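Side-chain contacts in AxyAgu115A (Amphibacillus xylanus NBRC 15112, PDB 6NPS), which is a family GH115 alpha-glucuronidase, a hydrolase that probably releases glucuronic acid side groups from xylans such as arabinoglucuronoxylan: residues S828-F833 with V848-V853; L930-V935 with F939-I944. The protein carries 3 engineered substitutions. One frame throughout, in Å; residues are numbered along the deposited sequence.

Contact 1: residues S828-F833 with V848-V853; sequences SAIKAF and VEYHFV
Ile830 meets Val848 and Tyr850 across the interior of the C-terminal beta-sandwich, consistent with the galactose-binding-like fold of this family. Strand 828-833 lies beside strand 940-948 in one layer, and strand 848-853 belongs to the facing layer, so side chains bridge the gap without any backbone bond. The tight part is small. The ends of Ile830 and Val848 meet head-on, with Ile830 CD1 3.6 Å from Val848 CG2. The Ile830 CG1 branch sits between the backbone N and the carbonyl carbon (chi1 63°) and then runs out extended, which carries CD1 across to the other layer. Tyr850 extends from the facing layer as well, and its OH lies 3.5 Å from Ile830 CD1. That hydroxyl is buried beside a methyl group, and its polar need is met by a hydrogen bond with the carbonyl O of Ala798. Phe801 packs against both Val848 and Tyr850. The other face of strand 848-853 is polar and reaches toward solvent: Glu849 and His851 take no part in the apolar packing, and while Glu849 is buried, His851 is partly exposed. There His851 NE2 donates a hydrogen bond to the anti side of Glu849 OE2 over 2.8 Å, with the acceptor tilted 15° out of the histidine ring plane.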
ATOM      1  N   SER A 828      10.137  25.712 -18.577  1.00 34.56           N
ATOM      2  CA  SER A 828      10.086  25.974 -20.017  1.00 37.81           C
ATOM      3  C   SER A 828      10.850  24.854 -20.698  1.00 34.90           C
ATOM      4  O   SER A 828      11.224  23.858 -20.065  1.00 35.57           O
ATOM      5  CB  SER A 828      10.663  27.356 -20.369  1.00 40.92           C
ATOM      6  OG  SER A 828      12.063  27.396 -20.112  1.00 39.74           O
ATOM      7  N   ALA A 829      11.109  25.023 -21.989  1.00 31.50           N
ATOM      8  CA  ALA A 829      11.814  23.992 -22.719  1.00 29.08           C
ATOM      9  C   ALA A 829      12.613  24.689 -23.797  1.00 30.76           C
ATOM     10  O   ALA A 829      12.334  25.834 -24.144  1.00 33.18           O
ATOM     11  CB  ALA A 829      10.844  22.961 -23.365  1.00 31.43           C
ATOM     12  N   ILE A 830      13.588  23.986 -24.344  1.00 34.87           N
ATOM     13  CA  ILE A 830      14.335  24.528 -25.474  1.00 36.33           C
ATOM     14  C   ILE A 830      14.148  23.568 -26.634  1.00 34.82           C
ATOM     15  O   ILE A 830      13.998  22.360 -26.438  1.00 31.00           O
ATOM     16  CB  ILE A 830      15.831  24.747 -25.161  1.00 35.29           C
ATOM     17  CG1 ILE A 830      16.529  23.416 -24.833  1.00 31.22           C
ATOM     18  CG2 ILE A 830      16.028  25.762 -24.016  1.00 33.73           C
ATOM     19  CD1 ILE A 830      18.040  23.569 -24.727  1.00 35.09           C
ATOM     20  N   LYS A 831      14.118  24.116 -27.841  1.00 33.27           N
ATOM     21  CA  LYS A 831      13.879  23.335 -29.047  1.00 34.59           C
ATOM     22  C   LYS A 831      14.607  24.024 -30.194  1.00 35.14           C
ATOM     23  O   LYS A 831      14.664  25.250 -30.241  1.00 36.98           O
ATOM     24  CB  LYS A 831      12.369  23.204 -29.320  1.00 31.83           C
ATOM     25  CG  LYS A 831      12.061  22.382 -30.557  1.00 40.76           C
ATOM     26  CD  LYS A 831      10.563  22.338 -30.851  1.00 43.28           C
ATOM     27  CE  LYS A 831      10.300  21.515 -32.089  1.00 48.14           C
ATOM     28  NZ  LYS A 831       8.854  21.424 -32.434  1.00 48.26           N
ATOM     29  N   ALA A 832      15.171  23.243 -31.106  1.00 36.14           N
ATOM     30  CA  ALA A 832      15.885  23.832 -32.231  1.00 39.41           C
ATOM     31  C   ALA A 832      14.923  24.293 -33.320  1.00 36.57           C
ATOM     32  O   ALA A 832      13.962  23.601 -33.647  1.00 34.03           O
ATOM     33  CB  ALA A 832      16.888  22.843 -32.825  1.00 37.87           C
ATOM     34  N   PHE A 833      15.194  25.468 -33.892  1.00 38.41           N
ATOM     35  CA  PHE A 833      14.446  25.964 -35.054  1.00 38.35           C
ATOM     36  C   PHE A 833      15.428  26.311 -36.166  1.00 36.11           C
ATOM     37  O   PHE A 833      16.488  26.891 -35.886  1.00 37.76           O
ATOM     38  CB  PHE A 833      13.620  27.224 -34.715  1.00 35.81           C
ATOM     39  CG  PHE A 833      12.443  26.952 -33.845  1.00 42.01           C
ATOM     40  CD1 PHE A 833      11.156  26.858 -34.385  1.00 43.59           C
ATOM     41  CD2 PHE A 833      12.605  26.786 -32.473  1.00 41.31           C
ATOM     42  CE1 PHE A 833      10.059  26.579 -33.562  1.00 40.85           C
ATOM     43  CE2 PHE A 833      11.522  26.518 -31.659  1.00 42.04           C
ATOM     44  CZ  PHE A 833      10.253  26.414 -32.193  1.00 40.75           C
ATOM     45  N   VAL A 848      23.514  24.348 -27.284  1.00 34.98           N
ATOM     46  CA  VAL A 848      23.510  25.134 -26.055  1.00 36.79           C
ATOM     47  C   VAL A 848      24.582  24.542 -25.162  1.00 38.70           C
ATOM     48  O   VAL A 848      24.896  23.351 -25.245  1.00 36.12           O
ATOM     49  CB  VAL A 848      22.144  25.159 -25.323  1.00 36.01           C
ATOM     50  CG1 VAL A 848      21.153  26.030 -26.110  1.00 34.50           C
ATOM     51  CG2 VAL A 848      21.596  23.748 -25.121  1.00 31.33           C
ATOM     52  N   GLU A 849      25.158  25.382 -24.316  1.00 36.68           N
ATOM     53  CA  GLU A 849      26.272  24.966 -23.475  1.00 40.81           C
ATOM     54  C   GLU A 849      25.974  25.297 -22.018  1.00 40.50           C
ATOM     55  O   GLU A 849      25.654  26.442 -21.693  1.00 40.49           O
ATOM     56  CB  GLU A 849      27.562  25.648 -23.945  1.00 40.49           C
ATOM     57  CG  GLU A 849      28.830  25.324 -23.156  1.00 48.53           C
ATOM     58  CD  GLU A 849      30.057  26.031 -23.760  1.00 58.35           C
ATOM     59  OE1 GLU A 849      30.447  25.685 -24.897  1.00 62.63           O
ATOM     60  OE2 GLU A 849      30.617  26.942 -23.111  1.00 62.44           O
ATOM     61  N   TYR A 850      26.108  24.295 -21.156  1.00 37.18           N
ATOM     62  CA  TYR A 850      25.898  24.409 -19.721  1.00 37.60           C
ATOM     63  C   TYR A 850      27.233  24.288 -19.011  1.00 41.50           C
ATOM     64  O   TYR A 850      28.100  23.517 -19.439  1.00 45.00           O
ATOM     65  CB  TYR A 850      24.937  23.322 -19.226  1.00 33.28           C
ATOM     66  CG  TYR A 850      23.614  23.356 -19.921  1.00 36.52           C
ATOM     67  CD1 TYR A 850      22.549  24.042 -19.372  1.00 34.49           C
ATOM     68  CD2 TYR A 850      23.422  22.709 -21.143  1.00 37.28           C
ATOM     69  CE1 TYR A 850      21.340  24.086 -19.996  1.00 33.00           C
ATOM     70  CE2 TYR A 850      22.207  22.758 -21.770  1.00 36.62           C
ATOM     71  CZ  TYR A 850      21.179  23.455 -21.201  1.00 32.60           C
ATOM     72  OH  TYR A 850      19.970  23.526 -21.824  1.00 37.26           O
ATOM     73  N   HIS A 851      27.422  25.073 -17.951  1.00 37.79           N
ATOM     74  CA  HIS A 851      28.650  25.031 -17.161  1.00 35.70           C
ATOM     75  C   HIS A 851      28.302  24.474 -15.792  1.00 38.16           C
ATOM     76  O   HIS A 851      27.300  24.884 -15.203  1.00 38.59           O
ATOM     77  CB  HIS A 851      29.290  26.430 -17.025  1.00 38.92           C
ATOM     78  CG  HIS A 851      29.878  26.947 -18.302  1.00 47.89           C
ATOM     79  ND1 HIS A 851      30.347  28.235 -18.445  1.00 51.08           N
ATOM     80  CD2 HIS A 851      30.058  26.344 -19.503  1.00 50.43           C
ATOM     81  CE1 HIS A 851      30.805  28.401 -19.675  1.00 53.85           C
ATOM     82  NE2 HIS A 851      30.639  27.269 -20.339  1.00 53.59           N
ATOM     83  N   PHE A 852      29.102  23.535 -15.292  1.00 41.77           N
ATOM     84  CA  PHE A 852      28.792  22.965 -13.985  1.00 43.13           C
ATOM     85  C   PHE A 852      30.068  22.475 -13.312  1.00 44.51           C
ATOM     86  O   PHE A 852      31.051  22.130 -13.984  1.00 47.70           O
ATOM     87  CB  PHE A 852      27.744  21.826 -14.082  1.00 42.10           C
ATOM     88  CG  PHE A 852      28.226  20.595 -14.804  1.00 45.20           C
ATOM     89  CD1 PHE A 852      28.693  19.496 -14.094  1.00 44.64           C
ATOM     90  CD2 PHE A 852      28.198  20.528 -16.194  1.00 46.73           C
ATOM     91  CE1 PHE A 852      29.133  18.345 -14.766  1.00 48.53           C
ATOM     92  CE2 PHE A 852      28.639  19.397 -16.867  1.00 46.45           C
ATOM     93  CZ  PHE A 852      29.109  18.302 -16.155  1.00 47.91           C
ATOM     94  N   VAL A 853      30.042  22.453 -11.975  1.00 40.23           N
ATOM     95  CA  VAL A 853      31.227  22.207 -11.135  1.00 44.93           C
ATOM     96  C   VAL A 853      30.975  20.949 -10.307  1.00 48.20           C
ATOM     97  O   VAL A 853      30.026  20.896  -9.516  1.00 45.69           O
ATOM     98  CB  VAL A 853      31.532  23.392 -10.202  1.00 42.24           C
ATOM     99  CG1 VAL A 853      32.653  23.033  -9.173  1.00 41.91           C
ATOM    100  CG2 VAL A 853      31.937  24.649 -11.020  1.00 44.54           C
TER

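Contact 2: residues L930-V935 with F939-I944; sequences LRIYAV and FALEKI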
ATOM      1  N   LEU A 930      29.172  21.186 -20.769  1.00 36.87           N
ATOM      2  CA  LEU A 930      28.309  20.216 -21.437  1.00 40.06           C
ATOM      3  C   LEU A 930      27.625  20.906 -22.610  1.00 41.13           C
ATOM      4  O   LEU A 930      26.914  21.896 -22.414  1.00 42.60           O
ATOM      5  CB  LEU A 930      27.259  19.632 -20.473  1.00 40.30           C
ATOM      6  CG  LEU A 930      26.071  18.931 -21.162  1.00 43.18           C
ATOM      7  CD1 LEU A 930      26.487  17.566 -21.757  1.00 41.69           C
ATOM      8  CD2 LEU A 930      24.829  18.768 -20.234  1.00 38.49           C
ATOM      9  N   ARG A 931      27.845  20.404 -23.823  1.00 43.50           N
ATOM     10  CA  ARG A 931      27.161  20.911 -25.011  1.00 39.75           C
ATOM     11  C   ARG A 931      26.100  19.922 -25.434  1.00 41.94           C
ATOM     12  O   ARG A 931      26.382  18.724 -25.544  1.00 45.61           O
ATOM     13  CB  ARG A 931      28.137  21.143 -26.164  1.00 39.06           C
ATOM     14  CG  ARG A 931      29.116  22.241 -25.904  1.00 43.35           C
ATOM     15  CD  ARG A 931      30.079  22.478 -27.067  1.00 48.23           C
ATOM     16  NE  ARG A 931      30.902  23.635 -26.747  1.00 57.49           N
ATOM     17  CZ  ARG A 931      31.767  24.203 -27.574  1.00 66.99           C
ATOM     18  NH1 ARG A 931      31.939  23.717 -28.791  1.00 71.14           N
ATOM     19  NH2 ARG A 931      32.459  25.263 -27.174  1.00 72.55           N
ATOM     20  N   ILE A 932      24.894  20.420 -25.697  1.00 37.50           N
ATOM     21  CA  ILE A 932      23.830  19.615 -26.280  1.00 39.21           C
ATOM     22  C   ILE A 932      23.556  20.136 -27.687  1.00 38.16           C
ATOM     23  O   ILE A 932      23.249  21.326 -27.880  1.00 37.09           O
ATOM     24  CB  ILE A 932      22.566  19.646 -25.420  1.00 37.52           C
ATOM     25  CG1 ILE A 932      22.948  19.257 -23.983  1.00 41.51           C
ATOM     26  CG2 ILE A 932      21.486  18.762 -26.020  1.00 35.90           C
ATOM     27  CD1 ILE A 932      21.776  19.149 -23.094  1.00 47.78           C
ATOM     28  N   TYR A 933      23.699  19.255 -28.673  1.00 39.02           N
ATOM     29  CA  TYR A 933      23.470  19.592 -30.074  1.00 38.30           C
ATOM     30  C   TYR A 933      22.129  19.032 -30.519  1.00 41.76           C
ATOM     31  O   TYR A 933      21.781  17.881 -30.199  1.00 39.57           O
ATOM     32  CB  TYR A 933      24.555  19.010 -30.988  1.00 39.85           C
ATOM     33  CG  TYR A 933      25.951  19.526 -30.827  1.00 47.12           C
ATOM     34  CD1 TYR A 933      26.775  19.072 -29.807  1.00 50.72           C
ATOM     35  CD2 TYR A 933      26.481  20.437 -31.739  1.00 50.55           C
ATOM     36  CE1 TYR A 933      28.086  19.543 -29.681  1.00 50.64           C
ATOM     37  CE2 TYR A 933      27.785  20.912 -31.619  1.00 47.88           C
ATOM     38  CZ  TYR A 933      28.578  20.453 -30.594  1.00 52.15           C
ATOM     39  OH  TYR A 933      29.872  20.903 -30.474  1.00 59.51           O
ATOM     40  N   ALA A 934      21.392  19.816 -31.300  1.00 37.63           N
ATOM     41  CA  ALA A 934      20.210  19.266 -31.947  1.00 35.64           C
ATOM     42  C   ALA A 934      20.615  18.400 -33.126  1.00 38.45           C
ATOM     43  O   ALA A 934      21.529  18.753 -33.868  1.00 36.84           O
ATOM     44  CB  ALA A 934      19.277  20.370 -32.436  1.00 37.88           C
ATOM     45  N   VAL A 935      19.909  17.265 -33.314  1.00 35.26           N
ATOM     46  CA  VAL A 935      20.146  16.396 -34.464  1.00 39.65           C
ATOM     47  C   VAL A 935      18.797  16.063 -35.114  1.00 40.48           C
ATOM     48  O   VAL A 935      18.422  16.668 -36.126  1.00 39.80           O
ATOM     49  CB  VAL A 935      20.928  15.130 -34.040  1.00 42.61           C
ATOM     50  CG1 VAL A 935      21.155  14.149 -35.235  1.00 39.56           C
ATOM     51  CG2 VAL A 935      22.264  15.525 -33.374  1.00 43.09           C
ATOM     52  N   PHE A 939      13.029  17.112 -30.629  1.00 41.38           N
ATOM     53  CA  PHE A 939      13.795  17.141 -29.381  1.00 40.34           C
ATOM     54  C   PHE A 939      13.465  18.426 -28.631  1.00 40.64           C
ATOM     55  O   PHE A 939      13.856  19.517 -29.058  1.00 38.96           O
ATOM     56  CB  PHE A 939      15.286  17.016 -29.696  1.00 36.84           C
ATOM     57  CG  PHE A 939      16.187  17.068 -28.481  1.00 39.56           C
ATOM     58  CD1 PHE A 939      16.355  15.957 -27.671  1.00 45.07           C
ATOM     59  CD2 PHE A 939      16.876  18.230 -28.162  1.00 39.53           C
ATOM     60  CE1 PHE A 939      17.194  16.011 -26.536  1.00 42.09           C
ATOM     61  CE2 PHE A 939      17.719  18.297 -27.037  1.00 42.08           C
ATOM     62  CZ  PHE A 939      17.885  17.182 -26.234  1.00 40.52           C
ATOM     63  N   ALA A 940      12.709  18.313 -27.533  1.00 37.26           N
ATOM     64  CA  ALA A 940      12.341  19.465 -26.716  1.00 35.88           C
ATOM     65  C   ALA A 940      12.747  19.163 -25.275  1.00 39.89           C
ATOM     66  O   ALA A 940      12.200  18.244 -24.644  1.00 37.23           O
ATOM     67  CB  ALA A 940      10.856  19.778 -26.820  1.00 34.17           C
ATOM     68  N   LEU A 941      13.717  19.919 -24.766  1.00 32.51           N
ATOM     69  CA  LEU A 941      14.402  19.569 -23.533  1.00 33.05           C
ATOM     70  C   LEU A 941      13.942  20.512 -22.435  1.00 31.78           C
ATOM     71  O   LEU A 941      14.036  21.741 -22.591  1.00 33.26           O
ATOM     72  CB  LEU A 941      15.917  19.665 -23.724  1.00 32.06           C
ATOM     73  CG  LEU A 941      16.798  19.440 -22.501  1.00 32.97           C
ATOM     74  CD1 LEU A 941      16.789  17.988 -21.989  1.00 32.08           C
ATOM     75  CD2 LEU A 941      18.227  19.810 -22.904  1.00 32.48           C
ATOM     76  N   GLU A 942      13.484  19.946 -21.322  1.00 34.70           N
ATOM     77  CA  GLU A 942      12.933  20.714 -20.212  1.00 32.88           C
ATOM     78  C   GLU A 942      13.887  20.830 -19.033  1.00 34.44           C
ATOM     79  O   GLU A 942      13.955  21.898 -18.426  1.00 34.24           O
ATOM     80  CB  GLU A 942      11.611  20.095 -19.720  1.00 33.74           C
ATOM     81  CG  GLU A 942      10.522  20.169 -20.824  1.00 42.56           C
ATOM     82  CD  GLU A 942       9.181  19.468 -20.502  1.00 50.68           C
ATOM     83  OE1 GLU A 942       8.747  19.438 -19.319  1.00 46.01           O
ATOM     84  OE2 GLU A 942       8.546  18.970 -21.470  1.00 50.65           O
ATOM     85  N   LYS A 943      14.599  19.760 -18.681  1.00 30.89           N
ATOM     86  CA  LYS A 943      15.412  19.752 -17.468  1.00 36.08           C
ATOM     87  C   LYS A 943      16.540  18.752 -17.675  1.00 33.60           C
ATOM     88  O   LYS A 943      16.380  17.757 -18.387  1.00 32.44           O
ATOM     89  CB  LYS A 943      14.558  19.389 -16.216  1.00 32.80           C
ATOM     90  CG  LYS A 943      15.335  19.468 -14.866  1.00 41.61           C
ATOM     91  CD  LYS A 943      14.525  18.885 -13.697  1.00 41.67           C
ATOM     92  CE  LYS A 943      13.377  19.762 -13.344  1.00 39.72           C
ATOM     93  NZ  LYS A 943      12.786  19.276 -12.085  1.00 41.04           N
ATOM     94  N   ILE A 944      17.688  19.044 -17.065  1.00 28.17           N
ATOM     95  CA  ILE A 944      18.840  18.151 -17.042  1.00 32.23           C
ATOM     96  C   ILE A 944      19.187  17.898 -15.579  1.00 36.90           C
ATOM     97  O   ILE A 944      19.302  18.847 -14.795  1.00 34.38           O
ATOM     98  CB  ILE A 944      20.056  18.768 -17.756  1.00 33.97           C
ATOM     99  CG1 ILE A 944      19.668  19.277 -19.152  1.00 37.97           C
ATOM    100  CG2 ILE A 944      21.206  17.787 -17.780  1.00 36.55           C
ATOM    101  CD1 ILE A 944      20.691  20.243 -19.761  1.00 39.74           C
TER
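Ile932 projects from strand 930-934 into the packed interior between the two layers of the C-terminal sandwich and touches Phe939, Leu941 and Ile944. Its CB points toward the opposing segment and splits the side chain into two arms with different partners. The short arm, CG2, is anti to the backbone N and lies against the CE2-CZ side of the Phe939 ring, 3.9 Å from Phe939 CE2 and equally near CZ. The approach is oblique, and the two side chains cross at about a right angle. The long arm leaves through CG1, beside the backbone N (chi1 -53°), and stays extended to CD1. This methyl group meets two others tip to tip: Ile932 CD1 is 3.6 Å from Leu941 CD2 and 3.7 Å from Ile944 CD1. A valine here would keep the CB branch but lose CD1, and would probably open a gap facing the ends of Leu941 and Ile944. Leu930 adds a slacker contact, with Leu930 CD2 4.4 Å from Ile944 CD1. Leu941 and Ile944 can both face inward, although two residues separate them, because Glu942 and Lys943 form a classic beta bulge against strand 858-866. Leu866 packs on Phe939 and Leu941, and Leu862 on Ile944. The axes of strands 930-934 and 940-944 come within 10.3 Å, with their directions 153° apart, and no hydrogen bond joins the segments. Apolar side chains meeting between layers at this spacing are characteristic of a beta-sandwich core, as in galactose-binding-like domains.

Contacts 1 and 2 are both buried and mainly apolar, and both join the same two layers of the sandwich: strands 828-833 and 940-948 are neighbours in one, 847-854 and 926-934 in the other. Contact 2 is the broader, burying 200 Å² against 90 Å², and consists of aliphatic groups and a phenylalanine ring, whereas contact 1 brings a tyrosine hydroxyl into the core. Tyr850 connects them, packing on Ile932 and Ile944, and backbone hydrogen bonds pair Ile830 with Leu941 and Val848 with Ile932. On the outer face the chemistry turns ionic, where Glu849 OE1 and Arg931 NE form a salt bridge of 2.8 Å.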